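Local coordinates for protein hydrolase (Thermus thermophilus, PDB 1UFO) that probably acts as a hydrolase of the alpha/beta hydrolase fold, its physiological substrate not being established, at residues A[120-134]-A[163-177]. Numbering follows the deposited sequence.
Sequences HLLLAEGFRPRGVLA and PATRGEAYGGVPLLH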
ATOM      1  N   HIS A 120       7.723   8.236  15.174  1.00  8.33           N
ATOM      2  CA  HIS A 120       6.957   7.668  16.286  1.00  8.17           C
ATOM      3  C   HIS A 120       7.158   8.454  17.593  1.00  9.83           C
ATOM      4  O   HIS A 120       6.171   8.741  18.291  1.00  9.70           O
ATOM      5  CB  HIS A 120       7.352   6.206  16.440  1.00  9.46           C
ATOM      6  CG  HIS A 120       6.559   5.307  15.559  1.00  9.49           C
ATOM      7  ND1 HIS A 120       5.293   4.855  15.887  1.00  9.30           N
ATOM      8  CD2 HIS A 120       6.869   4.730  14.357  1.00 11.23           C
ATOM      9  CE1 HIS A 120       4.873   4.034  14.936  1.00 10.40           C
ATOM     10  NE2 HIS A 120       5.805   3.940  13.993  1.00  8.59           N
ATOM     11  N   LEU A 121       8.398   8.793  17.909  1.00  9.67           N
ATOM     12  CA  LEU A 121       8.677   9.568  19.109  1.00 11.54           C
ATOM     13  C   LEU A 121       7.850  10.903  19.050  1.00 10.58           C
ATOM     14  O   LEU A 121       7.305  11.338  20.059  1.00 12.87           O
ATOM     15  CB  LEU A 121      10.155   9.941  19.223  1.00 11.63           C
ATOM     16  CG  LEU A 121      11.159   8.845  19.505  1.00 13.36           C
ATOM     17  CD1 LEU A 121      12.534   9.313  19.496  1.00 14.05           C
ATOM     18  CD2 LEU A 121      10.785   8.229  20.890  1.00 16.50           C
ATOM     19  N   LEU A 122       7.803  11.558  17.886  1.00 10.28           N
ATOM     20  CA  LEU A 122       7.049  12.805  17.747  1.00 10.01           C
ATOM     21  C   LEU A 122       5.568  12.576  17.963  1.00 10.91           C
ATOM     22  O   LEU A 122       4.919  13.410  18.655  1.00 12.46           O
ATOM     23  CB  LEU A 122       7.270  13.428  16.337  1.00 11.89           C
ATOM     24  CG  LEU A 122       8.649  14.039  16.136  1.00 10.92           C
ATOM     25  CD1 LEU A 122       8.990  14.157  14.570  1.00 11.50           C
ATOM     26  CD2 LEU A 122       8.725  15.428  16.834  1.00 12.80           C
ATOM     27  N   LEU A 123       5.001  11.506  17.356  1.00  9.48           N
ATOM     28  CA  LEU A 123       3.576  11.245  17.572  1.00 10.52           C
ATOM     29  C   LEU A 123       3.305  10.926  19.051  1.00 10.93           C
ATOM     30  O   LEU A 123       2.273  11.357  19.593  1.00 11.77           O
ATOM     31  CB  LEU A 123       3.064  10.064  16.680  1.00  9.92           C
ATOM     32  CG  LEU A 123       3.103  10.351  15.195  1.00 12.53           C
ATOM     33  CD1 LEU A 123       2.791   9.091  14.451  1.00 12.92           C
ATOM     34  CD2 LEU A 123       2.078  11.413  14.813  1.00 13.70           C
ATOM     35  N   ALA A 124       4.208  10.203  19.694  1.00 10.99           N
ATOM     36  CA  ALA A 124       3.968   9.808  21.122  1.00 11.28           C
ATOM     37  C   ALA A 124       4.004  11.038  22.013  1.00 13.34           C
ATOM     38  O   ALA A 124       3.398  11.017  23.102  1.00 17.72           O
ATOM     39  CB  ALA A 124       5.004   8.762  21.590  1.00 13.20           C
ATOM     40  N   GLU A 125       4.638  12.123  21.558  1.00 14.77           N
ATOM     41  CA  GLU A 125       4.701  13.317  22.404  1.00 16.89           C
ATOM     42  C   GLU A 125       3.684  14.359  21.964  1.00 16.26           C
ATOM     43  O   GLU A 125       3.767  15.536  22.341  1.00 17.49           O
ATOM     44  CB  GLU A 125       6.147  13.867  22.487  1.00 18.82           C
ATOM     45  CG  GLU A 125       6.617  14.659  21.327  1.00 24.35           C
ATOM     46  CD  GLU A 125       7.918  15.438  21.619  1.00 27.44           C
ATOM     47  OE1 GLU A 125       8.112  16.471  20.920  1.00 27.80           O
ATOM     48  OE2 GLU A 125       8.709  15.017  22.530  1.00 27.72           O
ATOM     49  N   GLY A 126       2.739  13.921  21.131  1.00 15.64           N
ATOM     50  CA  GLY A 126       1.627  14.781  20.732  1.00 14.28           C
ATOM     51  C   GLY A 126       1.814  15.704  19.560  1.00 15.81           C
ATOM     52  O   GLY A 126       1.018  16.638  19.367  1.00 15.69           O
ATOM     53  N   PHE A 127       2.836  15.452  18.744  1.00 13.65           N
ATOM     54  CA  PHE A 127       2.975  16.280  17.521  1.00 14.43           C
ATOM     55  C   PHE A 127       1.882  15.741  16.553  1.00 14.86           C
ATOM     56  O   PHE A 127       1.736  14.526  16.412  1.00 13.75           O
ATOM     57  CB  PHE A 127       4.387  16.123  16.928  1.00 16.05           C
ATOM     58  CG  PHE A 127       4.566  16.916  15.694  1.00 18.73           C
ATOM     59  CD1 PHE A 127       4.444  18.316  15.750  1.00 22.06           C
ATOM     60  CD2 PHE A 127       4.782  16.309  14.511  1.00 20.41           C
ATOM     61  CE1 PHE A 127       4.533  19.097  14.595  1.00 23.26           C
ATOM     62  CE2 PHE A 127       4.882  17.112  13.330  1.00 20.56           C
ATOM     63  CZ  PHE A 127       4.746  18.501  13.415  1.00 23.04           C
ATOM     64  N   ARG A 128       1.123  16.646  15.897  1.00 14.11           N
ATOM     65  CA  ARG A 128      -0.013  16.238  15.102  1.00 14.54           C
ATOM     66  C   ARG A 128       0.023  16.685  13.636  1.00 14.34           C
ATOM     67  O   ARG A 128      -0.687  17.652  13.248  1.00 17.91           O
ATOM     68  CB  ARG A 128      -1.292  16.746  15.774  1.00 15.58           C
ATOM     69  CG  ARG A 128      -1.534  16.175  17.170  1.00 15.65           C
ATOM     70  CD  ARG A 128      -2.042  14.718  17.143  1.00 14.71           C
ATOM     71  NE  ARG A 128      -2.112  14.093  18.461  1.00 17.76           N
ATOM     72  CZ  ARG A 128      -3.066  14.261  19.375  1.00 18.23           C
ATOM     73  NH1 ARG A 128      -2.943  13.635  20.554  1.00 18.78           N
ATOM     74  NH2 ARG A 128      -4.162  15.005  19.110  1.00 19.08           N
ATOM     75  N   PRO A 129       0.854  16.033  12.806  1.00 13.26           N
ATOM     76  CA  PRO A 129       0.939  16.362  11.379  1.00 13.53           C
ATOM     77  C   PRO A 129      -0.333  15.765  10.726  1.00 12.46           C
ATOM     78  O   PRO A 129      -1.125  15.059  11.371  1.00 11.45           O
ATOM     79  CB  PRO A 129       2.196  15.666  10.904  1.00 13.77           C
ATOM     80  CG  PRO A 129       2.228  14.377  11.796  1.00 12.97           C
ATOM     81  CD  PRO A 129       1.667  14.839  13.158  1.00 11.73           C
ATOM     82  N   ARG A 130      -0.513  16.027   9.439  1.00 10.35           N
ATOM     83  CA  ARG A 130      -1.664  15.528   8.731  1.00 11.03           C
ATOM     84  C   ARG A 130      -1.535  14.039   8.401  1.00 10.98           C
ATOM     85  O   ARG A 130      -2.535  13.416   8.060  1.00 11.88           O
ATOM     86  CB  ARG A 130      -1.872  16.342   7.443  1.00 14.41           C
ATOM     87  CG  ARG A 130      -2.462  17.710   7.819  1.00 20.44           C
ATOM     88  CD  ARG A 130      -4.028  17.546   8.095  1.00 23.80           C
ATOM     89  NE  ARG A 130      -4.686  17.139   6.853  1.00 25.21           N
ATOM     90  CZ  ARG A 130      -5.129  17.989   5.920  1.00 26.92           C
ATOM     91  NH1 ARG A 130      -5.706  17.500   4.809  1.00 26.24           N
ATOM     92  NH2 ARG A 130      -5.032  19.322   6.109  1.00 22.67           N
ATOM     93  N   GLY A 131      -0.302  13.500   8.407  1.00 10.75           N
ATOM     94  CA  GLY A 131      -0.147  12.076   8.096  1.00  9.83           C
ATOM     95  C   GLY A 131       1.327  11.779   8.187  1.00 10.23           C
ATOM     96  O   GLY A 131       2.166  12.695   8.155  1.00  9.97           O
ATOM     97  N   VAL A 132       1.655  10.497   8.351  1.00  7.64           N
ATOM     98  CA  VAL A 132       3.069  10.115   8.514  1.00  7.57           C
ATOM     99  C   VAL A 132       3.365   8.875   7.694  1.00  8.18           C
ATOM    100  O   VAL A 132       2.524   7.943   7.687  1.00  8.45           O
ATOM    101  CB  VAL A 132       3.302   9.707  10.010  1.00  8.63           C
ATOM    102  CG1 VAL A 132       4.741   9.161  10.195  1.00 10.56           C
ATOM    103  CG2 VAL A 132       3.147  10.971  10.933  1.00 10.83           C
ATOM    104  N   LEU A 133       4.523   8.890   6.990  1.00  7.61           N
ATOM    105  CA  LEU A 133       5.004   7.688   6.280  1.00  7.07           C
ATOM    106  C   LEU A 133       6.197   7.178   7.091  1.00  8.43           C
ATOM    107  O   LEU A 133       7.149   7.894   7.361  1.00  8.17           O
ATOM    108  CB  LEU A 133       5.515   8.020   4.854  1.00  7.22           C
ATOM    109  CG  LEU A 133       4.471   8.744   3.988  1.00  6.88           C
ATOM    110  CD1 LEU A 133       5.137   8.998   2.612  1.00  8.71           C
ATOM    111  CD2 LEU A 133       3.246   7.833   3.731  1.00  8.61           C
ATOM    112  N   ALA A 134       6.138   5.902   7.510  1.00  6.78           N
ATOM    113  CA  ALA A 134       7.224   5.292   8.261  1.00  6.67           C
ATOM    114  C   ALA A 134       7.773   4.188   7.353  1.00  7.04           C
ATOM    115  O   ALA A 134       7.197   3.100   7.207  1.00  8.01           O
ATOM    116  CB  ALA A 134       6.647   4.685   9.600  1.00  6.72           C
ATOM    117  N   PRO A 163       7.687   4.470  22.087  1.00 10.81           N
ATOM    118  CA  PRO A 163       6.576   5.291  21.597  1.00 11.25           C
ATOM    119  C   PRO A 163       5.357   4.519  21.147  1.00 11.09           C
ATOM    120  O   PRO A 163       4.239   4.980  21.393  1.00 12.49           O
ATOM    121  CB  PRO A 163       7.185   6.111  20.423  1.00 13.15           C
ATOM    122  CG  PRO A 163       8.448   5.337  20.084  1.00 14.58           C
ATOM    123  CD  PRO A 163       8.952   4.724  21.367  1.00 12.12           C
ATOM    124  N   ALA A 164       5.539   3.387  20.480  1.00 12.52           N
ATOM    125  CA  ALA A 164       4.344   2.665  20.006  1.00 11.80           C
ATOM    126  C   ALA A 164       3.483   2.095  21.107  1.00 12.87           C
ATOM    127  O   ALA A 164       2.395   1.606  20.819  1.00 13.77           O
ATOM    128  CB  ALA A 164       4.722   1.552  19.018  1.00 14.85           C
ATOM    129  N   THR A 165       3.993   2.146  22.345  1.00 14.38           N
ATOM    130  CA  THR A 165       3.154   1.669  23.487  1.00 15.25           C
ATOM    131  C   THR A 165       2.308   2.818  24.040  1.00 16.91           C
ATOM    132  O   THR A 165       1.536   2.608  25.018  1.00 19.13           O
ATOM    133  CB  THR A 165       4.007   1.098  24.643  1.00 16.30           C
ATOM    134  OG1 THR A 165       4.780   2.151  25.232  1.00 15.68           O
ATOM    135  CG2 THR A 165       4.945   0.003  24.113  1.00 17.77           C
ATOM    136  N   ARG A 166       2.413   4.024  23.436  1.00 16.37           N
ATOM    137  CA  ARG A 166       1.660   5.238  23.886  1.00 17.16           C
ATOM    138  C   ARG A 166       0.662   5.667  22.768  1.00 16.62           C
ATOM    139  O   ARG A 166       0.504   6.871  22.467  1.00 15.65           O
ATOM    140  CB  ARG A 166       2.686   6.379  24.188  1.00 18.27           C
ATOM    141  CG  ARG A 166       3.786   5.936  25.189  1.00 22.35           C
ATOM    142  CD  ARG A 166       4.920   6.914  25.228  1.00 28.15           C
ATOM    143  NE  ARG A 166       4.398   8.198  25.633  1.00 32.42           N
ATOM    144  CZ  ARG A 166       5.096   9.326  25.580  1.00 33.54           C
ATOM    145  NH1 ARG A 166       4.545  10.483  25.986  1.00 37.09           N
ATOM    146  NH2 ARG A 166       6.327   9.311  25.100  1.00 33.71           N
ATOM    147  N   GLY A 167      -0.056   4.686  22.218  1.00 17.42           N
ATOM    148  CA  GLY A 167      -0.963   4.958  21.092  1.00 17.47           C
ATOM    149  C   GLY A 167      -2.027   5.975  21.351  1.00 18.02           C
ATOM    150  O   GLY A 167      -2.489   6.677  20.485  1.00 17.07           O
ATOM    151  N   GLU A 168      -2.426   6.050  22.604  1.00 19.38           N
ATOM    152  CA  GLU A 168      -3.453   7.000  22.931  1.00 21.20           C
ATOM    153  C   GLU A 168      -2.977   8.457  22.723  1.00 21.30           C
ATOM    154  O   GLU A 168      -3.808   9.356  22.573  1.00 24.12           O
ATOM    155  CB  GLU A 168      -3.898   6.727  24.364  1.00 23.05           C
ATOM    156  CG  GLU A 168      -2.894   7.066  25.450  1.00 26.38           C
ATOM    157  CD  GLU A 168      -1.734   6.096  25.595  1.00 28.16           C
ATOM    158  OE1 GLU A 168      -1.779   4.925  25.115  1.00 29.25           O
ATOM    159  OE2 GLU A 168      -0.751   6.527  26.258  1.00 31.97           O
ATOM    160  N   ALA A 169      -1.672   8.716  22.649  1.00 18.27           N
ATOM    161  CA  ALA A 169      -1.183  10.087  22.458  1.00 15.33           C
ATOM    162  C   ALA A 169      -1.070  10.432  20.946  1.00 14.44           C
ATOM    163  O   ALA A 169      -0.869  11.592  20.599  1.00 14.38           O
ATOM    164  CB  ALA A 169       0.230  10.253  23.131  1.00 17.72           C
ATOM    165  N   TYR A 170      -1.221   9.407  20.091  1.00 13.65           N
ATOM    166  CA  TYR A 170      -1.082   9.601  18.607  1.00 12.08           C
ATOM    167  C   TYR A 170      -2.238  10.327  17.952  1.00 13.20           C
ATOM    168  O   TYR A 170      -2.120  10.754  16.790  1.00 13.19           O
ATOM    169  CB  TYR A 170      -0.918   8.246  17.901  1.00 10.71           C
ATOM    170  CG  TYR A 170       0.478   7.592  18.015  1.00  9.23           C
ATOM    171  CD1 TYR A 170       1.087   7.031  16.866  1.00  9.38           C
ATOM    172  CD2 TYR A 170       1.173   7.473  19.235  1.00  9.25           C
ATOM    173  CE1 TYR A 170       2.346   6.395  16.918  1.00  9.95           C
ATOM    174  CE2 TYR A 170       2.433   6.821  19.297  1.00  9.35           C
ATOM    175  CZ  TYR A 170       2.994   6.291  18.153  1.00 10.15           C
ATOM    176  OH  TYR A 170       4.155   5.638  18.246  1.00 10.00           O
ATOM    177  N   GLY A 171      -3.365  10.470  18.680  1.00 14.75           N
ATOM    178  CA  GLY A 171      -4.485  11.204  18.136  1.00 14.32           C
ATOM    179  C   GLY A 171      -5.061  10.731  16.803  1.00 13.62           C
ATOM    180  O   GLY A 171      -5.634  11.535  16.045  1.00 14.70           O
ATOM    181  N   GLY A 172      -4.854   9.454  16.532  1.00 12.73           N
ATOM    182  CA  GLY A 172      -5.371   8.865  15.311  1.00 13.68           C
ATOM    183  C   GLY A 172      -4.734   9.465  14.062  1.00 12.83           C
ATOM    184  O   GLY A 172      -5.314   9.342  12.997  1.00 14.01           O
ATOM    185  N   VAL A 173      -3.547  10.060  14.174  1.00 11.46           N
ATOM    186  CA  VAL A 173      -2.906  10.644  12.985  1.00 10.72           C
ATOM    187  C   VAL A 173      -2.671   9.524  11.924  1.00 10.24           C
ATOM    188  O   VAL A 173      -2.110   8.467  12.231  1.00 11.22           O
ATOM    189  CB  VAL A 173      -1.532  11.212  13.348  1.00 10.93           C
ATOM    190  CG1 VAL A 173      -0.719  11.530  12.073  1.00 11.21           C
ATOM    191  CG2 VAL A 173      -1.754  12.477  14.247  1.00 12.76           C
ATOM    192  N   PRO A 174      -3.070   9.753  10.666  1.00  9.44           N
ATOM    193  CA  PRO A 174      -2.860   8.736   9.629  1.00  8.98           C
ATOM    194  C   PRO A 174      -1.399   8.287   9.583  1.00  9.53           C
ATOM    195  O   PRO A 174      -0.489   9.097   9.556  1.00  8.74           O
ATOM    196  CB  PRO A 174      -3.228   9.414   8.315  1.00  9.98           C
ATOM    197  CG  PRO A 174      -4.409  10.456   8.806  1.00 11.25           C
ATOM    198  CD  PRO A 174      -3.806  10.951  10.161  1.00 10.76           C
ATOM    199  N   LEU A 175      -1.214   6.983   9.572  1.00  6.14           N
ATOM    200  CA  LEU A 175       0.124   6.434   9.642  1.00  6.77           C
ATOM    201  C   LEU A 175       0.239   5.219   8.764  1.00  7.75           C
ATOM    202  O   LEU A 175      -0.513   4.261   8.902  1.00  7.24           O
ATOM    203  CB  LEU A 175       0.455   6.028  11.116  1.00  7.75           C
ATOM    204  CG  LEU A 175       1.721   5.176  11.379  1.00  8.68           C
ATOM    205  CD1 LEU A 175       2.875   6.005  10.953  1.00 11.24           C
ATOM    206  CD2 LEU A 175       1.837   4.854  12.820  1.00  8.35           C
ATOM    207  N   LEU A 176       1.211   5.273   7.852  1.00  7.87           N
ATOM    208  CA  LEU A 176       1.434   4.118   6.950  1.00  6.54           C
ATOM    209  C   LEU A 176       2.833   3.585   7.146  1.00  7.62           C
ATOM    210  O   LEU A 176       3.775   4.364   7.047  1.00  7.10           O
ATOM    211  CB  LEU A 176       1.285   4.526   5.445  1.00  6.41           C
ATOM    212  CG  LEU A 176       1.788   3.515   4.456  1.00  7.28           C
ATOM    213  CD1 LEU A 176       0.880   2.247   4.642  1.00  6.70           C
ATOM    214  CD2 LEU A 176       1.642   4.080   3.044  1.00  8.08           C
ATOM    215  N   HIS A 177       2.964   2.299   7.472  1.00  6.16           N
ATOM    216  CA  HIS A 177       4.295   1.681   7.591  1.00  6.87           C
ATOM    217  C   HIS A 177       4.535   0.975   6.246  1.00  7.26           C
ATOM    218  O   HIS A 177       3.674   0.247   5.744  1.00  8.28           O
ATOM    219  CB  HIS A 177       4.362   0.661   8.737  1.00  6.60           C
ATOM    220  CG  HIS A 177       5.024   1.165   9.961  1.00  8.42           C
ATOM    221  ND1 HIS A 177       6.400   1.106  10.135  1.00  7.76           N
ATOM    222  CD2 HIS A 177       4.539   1.806  11.073  1.00  6.83           C
ATOM    223  CE1 HIS A 177       6.717   1.675  11.300  1.00  8.87           C
ATOM    224  NE2 HIS A 177       5.602   2.113  11.871  1.00  9.47           N
TER
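Strands 132-134 and 175-177 run parallel, their axes 4.8 Å apart at 16°, joined by hydrogen bonds from Val-132 N to Pro-174 O, Leu-176 N to Val-132 O and Ala-134 N to Leu-176 O. On the sheet face bearing Val-132 and Ala-134, the His-120 ring is gripped at both nitrogens. Its ND1 hydrogen-bonds Tyr-170 OH at 2.7 Å in the imidazole plane, and its NE2 hydrogen-bonds His-177 NE2 at 2.8 Å. Both bonds are nearly straight and together fix the ring's rotation. The two imidazoles meet rim to rim, while Ala-134 CB sits 3.5 Å from the His-177 ring centroid, over its face. Tyr-170, its CG anti to the carbonyl carbon (chi1 -77°), offers one ring face to Leu-123 CB, which sits over its centre, a CH-pi contact of 3.7 Å to the centroid. A phenylalanine in its place would probably leave His-120 ND1 without its mate and the imidazole less firmly oriented. Leu-123 CD2 also packs on Val-173. Nearer the surface, Arg-128 NH1 hydrogen-bonds Ala-169 O at 2.9 Å, and Gly-171 CA covers a guanidinium face, where a side chain would clash. The contact thus packs the Schellman-capped end of helix 114-124 on the connection into strand 175-180, which pairs with strand 132-135 in the beta-alpha-beta unit completed by helix 153-160; strand 107-112 lines the latter's other edge, and helix 188-198 touches His-120 and His-177.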